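Side-chain contacts in ABC transporter (Thermotoga maritima, PDB 1JI0), which binds ATP and probably hydrolyses it to drive the transport of branched-chain amino acids across the membrane: residues E100-G105 with Q146-G151; L96-N101 with P127-R132; K116-W121 with M155-L160; G201-A206 with G221-L226. One frame throughout, in Å; residues are numbered along the deposited sequence.

Interaction 1 of 4, residues E100-G105 with Q146-G151; sequences ENLMMG and QMLAIG
Leu148 of helix 142-154 packs on Asn101 of helix 98-103 where two helices meet in the helical subdomain characteristic of ABC ATPases; the first residues of helix 142-154 belong to the LSGGE signature sequence. Contacts between side chains come first. The CG of Leu148 is anti to the backbone N (chi1 -179°), which carries its methyl groups to the far helix. There CD2 lies 3.8 Å from Asn101 CB, the two side chains crossing at about a right angle, and CD1 of the same leucine is equally near that carbon. Leu102 is a neighbour of Leu148 too, but the modelled closeness of their methyls is doubtful. An alanine in place of Leu148 would probably open a gap between the helices and leave Asn101 CB without the two methyls beside it.

The second kind of contact is side chain on backbone. Leu102 sends its CD1 branch over Gly151, at the point where the backbones come closest, the CA atoms of these two residues being 6.1 Å apart. A side chain at Gly151 would point at helix 98-103 and run into this methyl, so the glycine lets the helices approach here. The contact is buried and made by van der Waals packing. Around it, Met103 reaches helix 114-125, whereas Gln146 and Ala149 lean on Val86 of the central sheet. Leu102 CD1 rests 3.4 Å from Gly151 C and 3.6 Å from Gly151 CA.

Interaction 2 of 4, residues L96-N101 with P127-R132; sequences LTVYEN and PRLKER
Arg132, whose carbonyl O receives the side chain of Val98, carries a guanidinium that leads back along its own segment, with Arg128 CA in plane at its edge. Its NH1 makes a weak, bent bond to Arg128 O (2.6 Å, 126°) and a salt bridge to Glu131 OE2 at 3.4 Å, while its NE pairs with Glu144 of helix 142-154. On the other segment, the carboxylate of Glu100 folds back to the start of its helix: Thr97 N, at the N-cap, donates to Glu100 OE1 (3.1 Å, 163°), meeting that oxygen on its anti side. Thr97 OG1 is hydrogen-bonded to Leu133 O.

Between these polar groups Val98 does the touching, at the first turn of helix 98-103. Its CB and CG2 both stand 3.3 Å from Arg132 O, a close fit of a branched side chain on a carbonyl. The remaining methyl, CG1, is anti to the backbone N (chi1 155°), a torsion that directs it toward Leu129, where it lies 3.8 Å from Leu129 O and 4.4 Å from Leu129 CG. Leu140 and Leu148 also pack on Val98, within the helical subdomain of the ABC ATPase fold.

The chain just after Arg132 runs on along the start of helix 98-103, with backbone bonds joining Leu133 to Tyr99 and Gln135 to Val98. The chemistry implies that the touching between the two segments themselves is van der Waals packing, while the charges of Arg128, Glu131 and Arg132 form a network with Glu144 beside it.

Interaction 3 of 4, residues K116-W121 with M155-L160; sequences KRDLEW and MSRPKL
Met155, present as selenomethionine, packs its selenium against helix 114-125 and makes the tight half of this contact; the other half is a salt bridge between Asp118 and Arg157 on the solvent side. The chain of Met155 is bent at both chi2 and chi3, which brings SE alongside the helix backbone, 3.8 Å from Leu119 N and 4.0 Å from Asp118 CB. Leu119 CD1 adds a looser touch, and Ile115 and Ile122 of the same helix enclose the side chain further.

On the outer side the carboxylate of Asp118 and the guanidinium of Arg157 stand nearly perpendicular, 81° between planes, so they do not pair side by side. Arg157 NH2 alone reaches both oxygens. Its straighter bond goes to Asp118 OD1 (2.9 Å, 155°), on the syn side and in the guanidinium plane; that to OD2 is weak and bent. A water bridges the pair, donating to Asp118 OD1 at 3.0 Å and weakly accepting from Arg157 NE. Asp118 OD2 has a second salt-bridge partner in Arg109, so one carboxylate serves two arginines. Without that negative charge, as with an asparagine here, Arg109 and Arg157 would probably be left as close like charges lacking their shared anion, and Arg157 freer to swing into solvent.

Arg157, with positive phi, breaks from the end of helix 142-154. The loop then carries the chain from the helical subdomain to strand 160-164, where Leu160 pairs by backbone bonds with Gly82 and with Ala84 of strand 83-86 and, at the far end of the strand, Asp164 lines the ATP pocket.

Interaction 4 of 4, residues G201-A206 with G221-L226; sequences GALKVA and GKASEL
Apolar packing around the methyl of Ala223 joins Leu203 and Ala206, at the end of helix 199-205, to Ala223 and Leu226 at the start of helix 223-227, on one flank of the mixed sheet in the nucleotide-binding core. The backbones come close, with 5.3 Å between the CA atoms of Leu203 and Ala223, and the methyl of Ala223 is what fits between them. Its CB sits under two carbonyl oxygens, 3.0 Å from Ala206 O and 3.2 Å from Leu203 O, a tight fit. The same methyl also faces Ala206 CB at 4.2 Å and, slightly farther off, Leu203 CD2.

The leucines extend the contact. Both carry CG anti to the carbonyl carbon (chi1 -72° for Leu203 and -66° for Leu226), and they cross at about a right angle, meeting through Leu203 CD2 and Leu226 CD1 at 3.9 Å. A water adds a polar bridge, donating to Ala206 O at 3.3 Å and accepting from Ser224 N at 2.9 Å; it thus takes up an amide of the first helical turn, where Lys222 is the N-cap.

Underneath lies the sheet that carries the ATP site. Ala202 and Ala206 rest on Thr36 of strand 34-38, and Leu203 on Ile38, with its side chain about 11 Å from that of the ATP-binding Lys45. The hairpin of strands 208-213 and 216-222 links the two segments along the chain, and Ala223 is tied by a backbone bond to His207, just before strand 208-213.

Interactions 1, 2 and 3 form one connected cluster that probably ties the helical subdomain together, whereas interaction 4 belongs to the nucleotide-binding core. Interactions 1 and 2 share Glu100 and Asn101 on helix 98-103, with centres about 8 Å apart, and touch through Leu129 and Leu148. Interaction 3 touches both, its centre about 10 Å from that of interaction 1 and about 15 Å from that of interaction 2; its segments alternate with theirs along the chain, weaving helices 98-103, 114-125, 127-130 and 142-154 together. Its loop leads to strand 160-164 of the central sheet. Interaction 4 follows later, its centre about 26 to 32 Å from the others, joining helices 199-205 and 223-227 on the flank of that sheet.

Interaction 1 of 4, residues E100-G105 with Q146-G151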
loop_
_atom_site.group_PDB
_atom_site.type_symbol
_atom_site.label_atom_id
_atom_site.label_comp_id
_atom_site.label_asym_id
_atom_site.label_seq_id
_atom_site.Cartn_x
_atom_site.Cartn_y
_atom_site.Cartn_z
ATOM N N GLU A 100 10.331 16.868 9.851
ATOM C CA GLU A 100 8.962 17.359 9.916
ATOM C C GLU A 100 7.992 16.454 9.162
ATOM O O GLU A 100 6.876 16.212 9.632
ATOM C CB GLU A 100 8.894 18.798 9.383
ATOM C CG GLU A 100 9.519 19.825 10.340
ATOM C CD GLU A 100 9.667 21.214 9.733
ATOM O OE1 GLU A 100 10.403 21.364 8.728
ATOM O OE2 GLU A 100 9.046 22.161 10.270
ATOM N N ASN A 101 8.406 15.954 8.000
ATOM C CA ASN A 101 7.544 15.071 7.227
ATOM C C ASN A 101 7.225 13.799 8.016
ATOM O O ASN A 101 6.083 13.348 8.026
ATOM C CB ASN A 101 8.183 14.705 5.884
ATOM C CG ASN A 101 7.960 15.763 4.818
ATOM O OD1 ASN A 101 8.736 16.711 4.687
ATOM N ND2 ASN A 101 6.890 15.607 4.049
ATOM N N LEU A 102 8.226 13.219 8.676
ATOM C CA LEU A 102 7.994 12.012 9.464
ATOM C C LEU A 102 7.048 12.288 10.622
ATOM O O LEU A 102 6.075 11.562 10.842
ATOM C CB LEU A 102 9.299 11.454 10.051
ATOM C CG LEU A 102 10.248 10.583 9.225
ATOM C CD1 LEU A 102 9.488 9.436 8.572
ATOM C CD2 LEU A 102 10.911 11.419 8.180
HETATM N N MSE A 103 7.347 13.349 11.364
HETATM C CA MSE A 103 6.560 13.716 12.528
HETATM C C MSE A 103 5.099 14.044 12.263
HETATM O O MSE A 103 4.253 13.767 13.105
HETATM C CB MSE A 103 7.226 14.883 13.260
HETATM C CG MSE A 103 8.537 14.513 13.949
HETATM SE SE MSE A 103 8.346 13.030 15.190
HETATM C CE MSE A 103 6.951 13.767 16.300
HETATM N N MSE A 104 4.791 14.623 11.107
HETATM C CA MSE A 104 3.403 14.962 10.823
HETATM C C MSE A 104 2.557 13.694 10.708
HETATM O O MSE A 104 1.328 13.750 10.736
HETATM C CB MSE A 104 3.291 15.816 9.551
HETATM C CG MSE A 104 3.492 15.083 8.238
HETATM SE SE MSE A 104 3.280 16.255 6.690
HETATM C CE MSE A 104 1.358 16.179 6.532
ATOM N N GLY A 105 3.225 12.547 10.604
ATOM C CA GLY A 105 2.507 11.289 10.501
ATOM C C GLY A 105 1.924 10.853 11.831
ATOM O O GLY A 105 0.918 10.144 11.880
ATOM N N GLN A 146 10.315 8.652 -1.704
ATOM C CA GLN A 146 9.412 7.508 -1.650
ATOM C C GLN A 146 9.549 6.880 -0.273
ATOM O O GLN A 146 8.556 6.525 0.362
ATOM C CB GLN A 146 9.780 6.484 -2.735
ATOM C CG GLN A 146 8.947 5.207 -2.712
ATOM C CD GLN A 146 7.460 5.471 -2.873
ATOM O OE1 GLN A 146 7.034 6.139 -3.816
ATOM N NE2 GLN A 146 6.662 4.943 -1.952
HETATM N N MSE A 147 10.791 6.759 0.187
HETATM C CA MSE A 147 11.069 6.182 1.494
HETATM C C MSE A 147 10.523 7.093 2.590
HETATM O O MSE A 147 10.105 6.620 3.651
HETATM C CB MSE A 147 12.578 5.990 1.678
HETATM C CG MSE A 147 13.223 5.105 0.615
HETATM SE SE MSE A 147 12.501 3.283 0.543
HETATM C CE MSE A 147 14.023 2.313 1.273
ATOM N N LEU A 148 10.530 8.398 2.329
ATOM C CA LEU A 148 10.021 9.369 3.296
ATOM C C LEU A 148 8.501 9.232 3.405
ATOM O O LEU A 148 7.949 9.231 4.504
ATOM C CB LEU A 148 10.398 10.797 2.871
ATOM C CG LEU A 148 9.955 11.946 3.797
ATOM C CD1 LEU A 148 10.299 11.606 5.224
ATOM C CD2 LEU A 148 10.633 13.248 3.390
ATOM N N ALA A 149 7.835 9.105 2.260
ATOM C CA ALA A 149 6.380 8.948 2.228
ATOM C C ALA A 149 5.977 7.717 3.035
ATOM O O ALA A 149 5.011 7.745 3.805
ATOM C CB ALA A 149 5.901 8.811 0.788
ATOM N N ILE A 150 6.723 6.632 2.858
ATOM C CA ILE A 150 6.451 5.400 3.588
ATOM C C ILE A 150 6.708 5.603 5.084
ATOM O O ILE A 150 5.963 5.101 5.920
ATOM C CB ILE A 150 7.341 4.234 3.075
ATOM C CG1 ILE A 150 6.960 3.881 1.636
ATOM C CG2 ILE A 150 7.191 3.020 3.980
ATOM C CD1 ILE A 150 7.869 2.858 1.004
ATOM N N GLY A 151 7.768 6.332 5.418
ATOM C CA GLY A 151 8.074 6.569 6.822
ATOM C C GLY A 151 6.973 7.356 7.514
ATOM O O GLY A 151 6.586 7.060 8.648
#

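Interaction 2 of 4, residues L96-N101 with P127-R132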
loop_
_atom_site.group_PDB
_atom_site.type_symbol
_atom_site.label_atom_id
_atom_site.label_comp_id
_atom_site.label_asym_id
_atom_site.label_seq_id
_atom_site.Cartn_x
_atom_site.Cartn_y
_atom_site.Cartn_z
ATOM N N LEU A 96 9.152 21.193 3.917
ATOM C CA LEU A 96 9.407 20.721 5.274
ATOM C C LEU A 96 10.581 19.762 5.209
ATOM O O LEU A 96 10.742 19.039 4.228
ATOM C CB LEU A 96 8.179 19.999 5.830
ATOM C CG LEU A 96 7.103 20.822 6.544
ATOM C CD1 LEU A 96 6.858 22.139 5.831
ATOM C CD2 LEU A 96 5.837 19.992 6.624
ATOM N N THR A 97 11.412 19.749 6.239
ATOM C CA THR A 97 12.536 18.822 6.173
ATOM C C THR A 97 12.106 17.389 6.493
ATOM O O THR A 97 10.985 17.117 6.902
ATOM C CB THR A 97 13.596 19.286 7.173
ATOM O OG1 THR A 97 13.747 18.290 8.188
ATOM C CG2 THR A 97 13.158 20.598 7.830
ATOM N N VAL A 98 13.039 16.448 6.252
ATOM C CA VAL A 98 12.735 15.046 6.513
ATOM C C VAL A 98 12.101 14.852 7.893
ATOM O O VAL A 98 11.095 14.173 8.053
ATOM C CB VAL A 98 14.039 14.251 6.424
ATOM C CG1 VAL A 98 13.925 12.971 7.248
ATOM C CG2 VAL A 98 14.329 13.891 4.979
ATOM N N TYR A 99 12.671 15.455 8.928
ATOM C CA TYR A 99 12.138 15.293 10.274
ATOM C C TYR A 99 10.666 15.701 10.388
ATOM O O TYR A 99 9.848 14.975 10.956
ATOM C CB TYR A 99 12.967 16.106 11.270
ATOM C CG TYR A 99 12.470 15.986 12.690
ATOM C CD1 TYR A 99 12.672 14.821 13.423
ATOM C CD2 TYR A 99 11.771 17.030 13.290
ATOM C CE1 TYR A 99 12.187 14.698 14.727
ATOM C CE2 TYR A 99 11.282 16.917 14.588
ATOM C CZ TYR A 99 11.492 15.750 15.300
ATOM O OH TYR A 99 10.991 15.639 16.577
ATOM N N GLU A 100 10.331 16.868 9.851
ATOM C CA GLU A 100 8.962 17.359 9.916
ATOM C C GLU A 100 7.992 16.454 9.162
ATOM O O GLU A 100 6.876 16.212 9.632
ATOM C CB GLU A 100 8.894 18.798 9.383
ATOM C CG GLU A 100 9.519 19.825 10.340
ATOM C CD GLU A 100 9.667 21.214 9.733
ATOM O OE1 GLU A 100 10.403 21.364 8.728
ATOM O OE2 GLU A 100 9.046 22.161 10.270
ATOM N N ASN A 101 8.406 15.954 8.000
ATOM C CA ASN A 101 7.544 15.071 7.227
ATOM C C ASN A 101 7.225 13.799 8.016
ATOM O O ASN A 101 6.083 13.348 8.026
ATOM C CB ASN A 101 8.183 14.705 5.884
ATOM C CG ASN A 101 7.960 15.763 4.818
ATOM O OD1 ASN A 101 8.736 16.711 4.687
ATOM N ND2 ASN A 101 6.890 15.607 4.049
ATOM N N PRO A 127 18.231 4.254 6.843
ATOM C CA PRO A 127 19.464 4.944 7.235
ATOM C C PRO A 127 19.678 6.242 6.452
ATOM O O PRO A 127 20.013 7.279 7.029
ATOM C CB PRO A 127 20.538 3.902 6.939
ATOM C CG PRO A 127 19.830 2.620 7.247
ATOM C CD PRO A 127 18.491 2.828 6.579
ATOM N N ARG A 128 19.480 6.172 5.139
ATOM C CA ARG A 128 19.650 7.324 4.262
ATOM C C ARG A 128 18.785 8.516 4.665
ATOM O O ARG A 128 19.154 9.668 4.442
ATOM C CB ARG A 128 19.326 6.935 2.820
ATOM C CG ARG A 128 20.317 5.977 2.190
ATOM C CD ARG A 128 21.717 6.561 2.219
ATOM N NE ARG A 128 22.593 5.939 1.230
ATOM C CZ ARG A 128 22.403 6.013 -0.084
ATOM N NH1 ARG A 128 21.363 6.683 -0.568
ATOM N NH2 ARG A 128 23.259 5.426 -0.914
ATOM N N LEU A 129 17.625 8.237 5.248
ATOM C CA LEU A 129 16.728 9.302 5.670
ATOM C C LEU A 129 17.277 9.987 6.917
ATOM O O LEU A 129 17.260 11.211 7.011
ATOM C CB LEU A 129 15.326 8.738 5.935
ATOM C CG LEU A 129 14.200 9.204 5.006
ATOM C CD1 LEU A 129 14.638 9.144 3.558
ATOM C CD2 LEU A 129 12.972 8.338 5.235
ATOM N N LYS A 130 17.768 9.199 7.870
ATOM C CA LYS A 130 18.332 9.759 9.094
ATOM C C LYS A 130 19.611 10.507 8.737
ATOM O O LYS A 130 20.062 11.388 9.467
ATOM C CB LYS A 130 18.644 8.652 10.101
ATOM C CG LYS A 130 19.318 9.149 11.371
ATOM C CD LYS A 130 19.465 8.036 12.392
ATOM C CE LYS A 130 20.099 8.540 13.678
ATOM N NZ LYS A 130 20.181 7.478 14.721
ATOM N N GLU A 131 20.187 10.143 7.598
ATOM C CA GLU A 131 21.402 10.777 7.113
ATOM C C GLU A 131 21.074 12.192 6.648
ATOM O O GLU A 131 21.963 13.028 6.503
ATOM C CB GLU A 131 21.986 9.961 5.948
ATOM C CG GLU A 131 23.102 10.655 5.167
ATOM C CD GLU A 131 23.721 9.771 4.087
ATOM O OE1 GLU A 131 24.607 10.262 3.353
ATOM O OE2 GLU A 131 23.331 8.587 3.970
ATOM N N ARG A 132 19.791 12.458 6.423
ATOM C CA ARG A 132 19.357 13.769 5.956
ATOM C C ARG A 132 18.140 14.255 6.736
ATOM O O ARG A 132 17.232 14.864 6.177
ATOM C CB ARG A 132 19.029 13.692 4.465
ATOM C CG ARG A 132 20.132 13.060 3.629
ATOM C CD ARG A 132 19.705 12.886 2.178
ATOM N NE ARG A 132 20.748 12.270 1.360
ATOM C CZ ARG A 132 21.212 11.036 1.534
ATOM N NH1 ARG A 132 20.727 10.266 2.501
ATOM N NH2 ARG A 132 22.162 10.567 0.736
#

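Interaction 3 of 4, residues K116-W121 with M155-L160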
loop_
_atom_site.group_PDB
_atom_site.type_symbol
_atom_site.label_atom_id
_atom_site.label_comp_id
_atom_site.label_asym_id
_atom_site.label_seq_id
_atom_site.Cartn_x
_atom_site.Cartn_y
_atom_site.Cartn_z
ATOM N N LYS A 116 8.523 7.515 20.209
ATOM C CA LYS A 116 9.977 7.531 20.317
ATOM C C LYS A 116 10.573 6.296 19.656
ATOM O O LYS A 116 11.447 6.393 18.786
ATOM C CB LYS A 116 10.410 7.566 21.787
ATOM C CG LYS A 116 10.112 8.871 22.506
ATOM C CD LYS A 116 10.862 8.941 23.836
ATOM C CE LYS A 116 10.774 10.331 24.455
ATOM N NZ LYS A 116 11.605 10.439 25.688
ATOM N N ARG A 117 10.094 5.135 20.084
ATOM C CA ARG A 117 10.562 3.861 19.558
ATOM C C ARG A 117 10.311 3.748 18.057
ATOM O O ARG A 117 11.172 3.269 17.316
ATOM C CB ARG A 117 9.877 2.725 20.320
ATOM C CG ARG A 117 10.203 2.774 21.805
ATOM C CD ARG A 117 9.232 1.994 22.669
ATOM N NE ARG A 117 9.599 2.111 24.080
ATOM C CZ ARG A 117 8.884 1.622 25.089
ATOM N NH1 ARG A 117 7.751 0.975 24.851
ATOM N NH2 ARG A 117 9.306 1.774 26.338
ATOM N N ASP A 118 9.144 4.203 17.607
ATOM C CA ASP A 118 8.804 4.147 16.189
ATOM C C ASP A 118 9.723 5.024 15.349
ATOM O O ASP A 118 10.128 4.636 14.254
ATOM C CB ASP A 118 7.353 4.574 15.954
ATOM C CG ASP A 118 6.358 3.570 16.487
ATOM O OD1 ASP A 118 6.715 2.377 16.604
ATOM O OD2 ASP A 118 5.210 3.969 16.773
ATOM N N LEU A 119 10.051 6.207 15.857
ATOM C CA LEU A 119 10.927 7.103 15.116
ATOM C C LEU A 119 12.307 6.474 14.946
ATOM O O LEU A 119 12.916 6.575 13.879
ATOM C CB LEU A 119 11.048 8.454 15.832
ATOM C CG LEU A 119 11.874 9.520 15.098
ATOM C CD1 LEU A 119 11.366 9.688 13.673
ATOM C CD2 LEU A 119 11.794 10.839 15.851
ATOM N N GLU A 120 12.798 5.819 15.993
ATOM C CA GLU A 120 14.104 5.179 15.914
ATOM C C GLU A 120 14.029 3.930 15.041
ATOM O O GLU A 120 14.982 3.607 14.332
ATOM C CB GLU A 120 14.628 4.829 17.312
ATOM C CG GLU A 120 13.691 3.986 18.162
ATOM C CD GLU A 120 14.268 3.677 19.539
ATOM O OE1 GLU A 120 13.565 3.037 20.355
ATOM O OE2 GLU A 120 15.427 4.071 19.803
ATOM N N TRP A 121 12.893 3.238 15.084
ATOM C CA TRP A 121 12.724 2.042 14.267
ATOM C C TRP A 121 12.790 2.414 12.794
ATOM O O TRP A 121 13.363 1.686 11.990
ATOM C CB TRP A 121 11.388 1.355 14.567
ATOM C CG TRP A 121 11.094 0.209 13.634
ATOM C CD1 TRP A 121 11.934 -0.819 13.299
ATOM C CD2 TRP A 121 9.885 -0.008 12.896
ATOM N NE1 TRP A 121 11.324 -1.659 12.396
ATOM C CE2 TRP A 121 10.066 -1.185 12.131
ATOM C CE3 TRP A 121 8.663 0.676 12.804
ATOM C CZ2 TRP A 121 9.074 -1.689 11.287
ATOM C CZ3 TRP A 121 7.676 0.172 11.963
ATOM C CH2 TRP A 121 7.889 -1.000 11.216
HETATM N N MSE A 155 4.680 6.354 10.962
HETATM C CA MSE A 155 4.568 7.113 12.206
HETATM C C MSE A 155 3.138 7.216 12.734
HETATM O O MSE A 155 2.924 7.613 13.875
HETATM C CB MSE A 155 5.159 8.515 12.027
HETATM C CG MSE A 155 6.677 8.539 11.903
HETATM SE SE MSE A 155 7.575 7.661 13.390
HETATM C CE MSE A 155 6.565 8.397 14.858
ATOM N N SER A 156 2.155 6.864 11.909
ATOM C CA SER A 156 0.766 6.922 12.344
ATOM C C SER A 156 0.341 5.559 12.875
ATOM O O SER A 156 -0.795 5.382 13.299
ATOM C CB SER A 156 -0.151 7.330 11.186
ATOM O OG SER A 156 -0.395 6.242 10.313
ATOM N N ARG A 157 1.263 4.600 12.842
ATOM C CA ARG A 157 0.988 3.245 13.319
ATOM C C ARG A 157 -0.310 2.716 12.688
ATOM O O ARG A 157 -1.287 2.397 13.381
ATOM C CB ARG A 157 0.900 3.258 14.849
ATOM C CG ARG A 157 0.775 1.891 15.494
ATOM C CD ARG A 157 1.147 1.934 16.974
ATOM N NE ARG A 157 2.589 2.072 17.175
ATOM C CZ ARG A 157 3.176 2.141 18.367
ATOM N NH1 ARG A 157 2.444 2.089 19.473
ATOM N NH2 ARG A 157 4.495 2.249 18.458
ATOM N N PRO A 158 -0.314 2.582 11.354
ATOM C CA PRO A 158 -1.446 2.110 10.546
ATOM C C PRO A 158 -1.981 0.741 10.940
ATOM O O PRO A 158 -1.221 -0.145 11.323
ATOM C CB PRO A 158 -0.880 2.089 9.121
ATOM C CG PRO A 158 0.364 2.945 9.193
ATOM C CD PRO A 158 0.911 2.634 10.540
ATOM N N LYS A 159 -3.296 0.572 10.850
ATOM C CA LYS A 159 -3.899 -0.718 11.145
ATOM C C LYS A 159 -3.872 -1.476 9.823
ATOM O O LYS A 159 -3.952 -2.706 9.782
ATOM C CB LYS A 159 -5.337 -0.547 11.642
ATOM C CG LYS A 159 -5.424 -0.005 13.063
ATOM C CD LYS A 159 -6.853 0.037 13.560
ATOM C CE LYS A 159 -6.917 0.544 14.996
ATOM N NZ LYS A 159 -8.311 0.474 15.530
ATOM N N LEU A 160 -3.753 -0.716 8.739
ATOM C CA LEU A 160 -3.679 -1.264 7.391
ATOM C C LEU A 160 -2.841 -0.300 6.560
ATOM O O LEU A 160 -3.212 0.868 6.389
ATOM C CB LEU A 160 -5.074 -1.380 6.780
ATOM C CG LEU A 160 -5.320 -2.307 5.579
ATOM C CD1 LEU A 160 -6.046 -1.530 4.512
ATOM C CD2 LEU A 160 -4.024 -2.890 5.028
HETATM O O HOH W 1 4.419 0.629 15.984
#

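Interaction 4 of 4, residues G201-A206 with G221-L226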
loop_
_atom_site.group_PDB
_atom_site.type_symbol
_atom_site.label_atom_id
_atom_site.label_comp_id
_atom_site.label_asym_id
_atom_site.label_seq_id
_atom_site.Cartn_x
_atom_site.Cartn_y
_atom_site.Cartn_z
ATOM N N GLY A 201 8.572 -8.540 -8.207
ATOM C CA GLY A 201 8.952 -8.028 -6.902
ATOM C C GLY A 201 7.826 -8.139 -5.895
ATOM O O GLY A 201 8.047 -8.542 -4.757
ATOM N N ALA A 202 6.613 -7.800 -6.323
ATOM C CA ALA A 202 5.450 -7.852 -5.449
ATOM C C ALA A 202 5.130 -9.272 -4.980
ATOM O O ALA A 202 4.931 -9.512 -3.785
ATOM C CB ALA A 202 4.229 -7.252 -6.167
ATOM N N LEU A 203 5.067 -10.210 -5.922
ATOM C CA LEU A 203 4.763 -11.592 -5.572
ATOM C C LEU A 203 5.842 -12.246 -4.707
ATOM O O LEU A 203 5.546 -13.139 -3.909
ATOM C CB LEU A 203 4.531 -12.420 -6.836
ATOM C CG LEU A 203 3.217 -12.112 -7.557
ATOM C CD1 LEU A 203 3.165 -12.863 -8.888
ATOM C CD2 LEU A 203 2.042 -12.497 -6.654
ATOM N N LYS A 204 7.090 -11.809 -4.851
ATOM C CA LYS A 204 8.174 -12.375 -4.049
ATOM C C LYS A 204 8.083 -12.013 -2.564
ATOM O O LYS A 204 8.565 -12.757 -1.705
ATOM C CB LYS A 204 9.530 -11.934 -4.609
ATOM C CG LYS A 204 9.830 -12.514 -5.986
ATOM C CD LYS A 204 11.104 -11.933 -6.597
ATOM C CE LYS A 204 12.346 -12.379 -5.849
ATOM N NZ LYS A 204 13.570 -11.842 -6.505
ATOM N N VAL A 205 7.465 -10.880 -2.245
ATOM C CA VAL A 205 7.350 -10.479 -0.844
ATOM C C VAL A 205 5.982 -10.736 -0.236
ATOM O O VAL A 205 5.845 -10.801 0.980
ATOM C CB VAL A 205 7.692 -8.980 -0.643
ATOM C CG1 VAL A 205 9.104 -8.721 -1.091
ATOM C CG2 VAL A 205 6.698 -8.097 -1.395
ATOM N N ALA A 206 4.977 -10.906 -1.085
ATOM C CA ALA A 206 3.619 -11.117 -0.611
ATOM C C ALA A 206 3.285 -12.532 -0.157
ATOM O O ALA A 206 3.935 -13.503 -0.546
ATOM C CB ALA A 206 2.629 -10.687 -1.693
ATOM N N GLY A 221 -4.363 -16.319 -5.237
ATOM C CA GLY A 221 -3.776 -17.443 -4.534
ATOM C C GLY A 221 -2.476 -17.117 -3.842
ATOM O O GLY A 221 -1.959 -16.015 -3.973
ATOM N N LYS A 222 -1.961 -18.083 -3.090
ATOM C CA LYS A 222 -0.693 -17.941 -2.387
ATOM C C LYS A 222 0.325 -17.390 -3.381
ATOM O O LYS A 222 0.400 -17.850 -4.523
ATOM C CB LYS A 222 -0.253 -19.314 -1.864
ATOM C CG LYS A 222 1.085 -19.331 -1.156
ATOM C CD LYS A 222 1.358 -20.713 -0.569
ATOM C CE LYS A 222 2.698 -20.759 0.146
ATOM N NZ LYS A 222 2.956 -22.119 0.706
ATOM N N ALA A 223 1.100 -16.395 -2.953
ATOM C CA ALA A 223 2.084 -15.760 -3.824
ATOM C C ALA A 223 3.070 -16.713 -4.493
ATOM O O ALA A 223 3.297 -16.628 -5.697
ATOM C CB ALA A 223 2.853 -14.690 -3.045
ATOM N N SER A 224 3.662 -17.615 -3.715
ATOM C CA SER A 224 4.631 -18.552 -4.271
ATOM C C SER A 224 4.004 -19.378 -5.391
ATOM O O SER A 224 4.665 -19.686 -6.382
ATOM C CB SER A 224 5.171 -19.469 -3.177
ATOM O OG SER A 224 4.137 -20.250 -2.607
ATOM N N GLU A 225 2.727 -19.720 -5.241
ATOM C CA GLU A 225 2.022 -20.492 -6.259
ATOM C C GLU A 225 1.729 -19.684 -7.533
ATOM O O GLU A 225 1.798 -20.213 -8.644
ATOM C CB GLU A 225 0.731 -21.056 -5.665
ATOM C CG GLU A 225 0.988 -22.301 -4.845
ATOM C CD GLU A 225 -0.200 -22.739 -4.018
ATOM O OE1 GLU A 225 -1.356 -22.554 -4.460
ATOM O OE2 GLU A 225 0.030 -23.291 -2.918
ATOM N N LEU A 226 1.406 -18.403 -7.385
ATOM C CA LEU A 226 1.148 -17.573 -8.554
ATOM C C LEU A 226 2.421 -17.439 -9.395
ATOM O O LEU A 226 2.359 -17.344 -10.618
ATOM C CB LEU A 226 0.647 -16.196 -8.123
ATOM C CG LEU A 226 -0.720 -16.218 -7.432
ATOM C CD1 LEU A 226 -1.105 -14.818 -6.980
ATOM C CD2 LEU A 226 -1.759 -16.776 -8.411
HETATM O O HOH W 2 3.799 -16.741 -0.973
#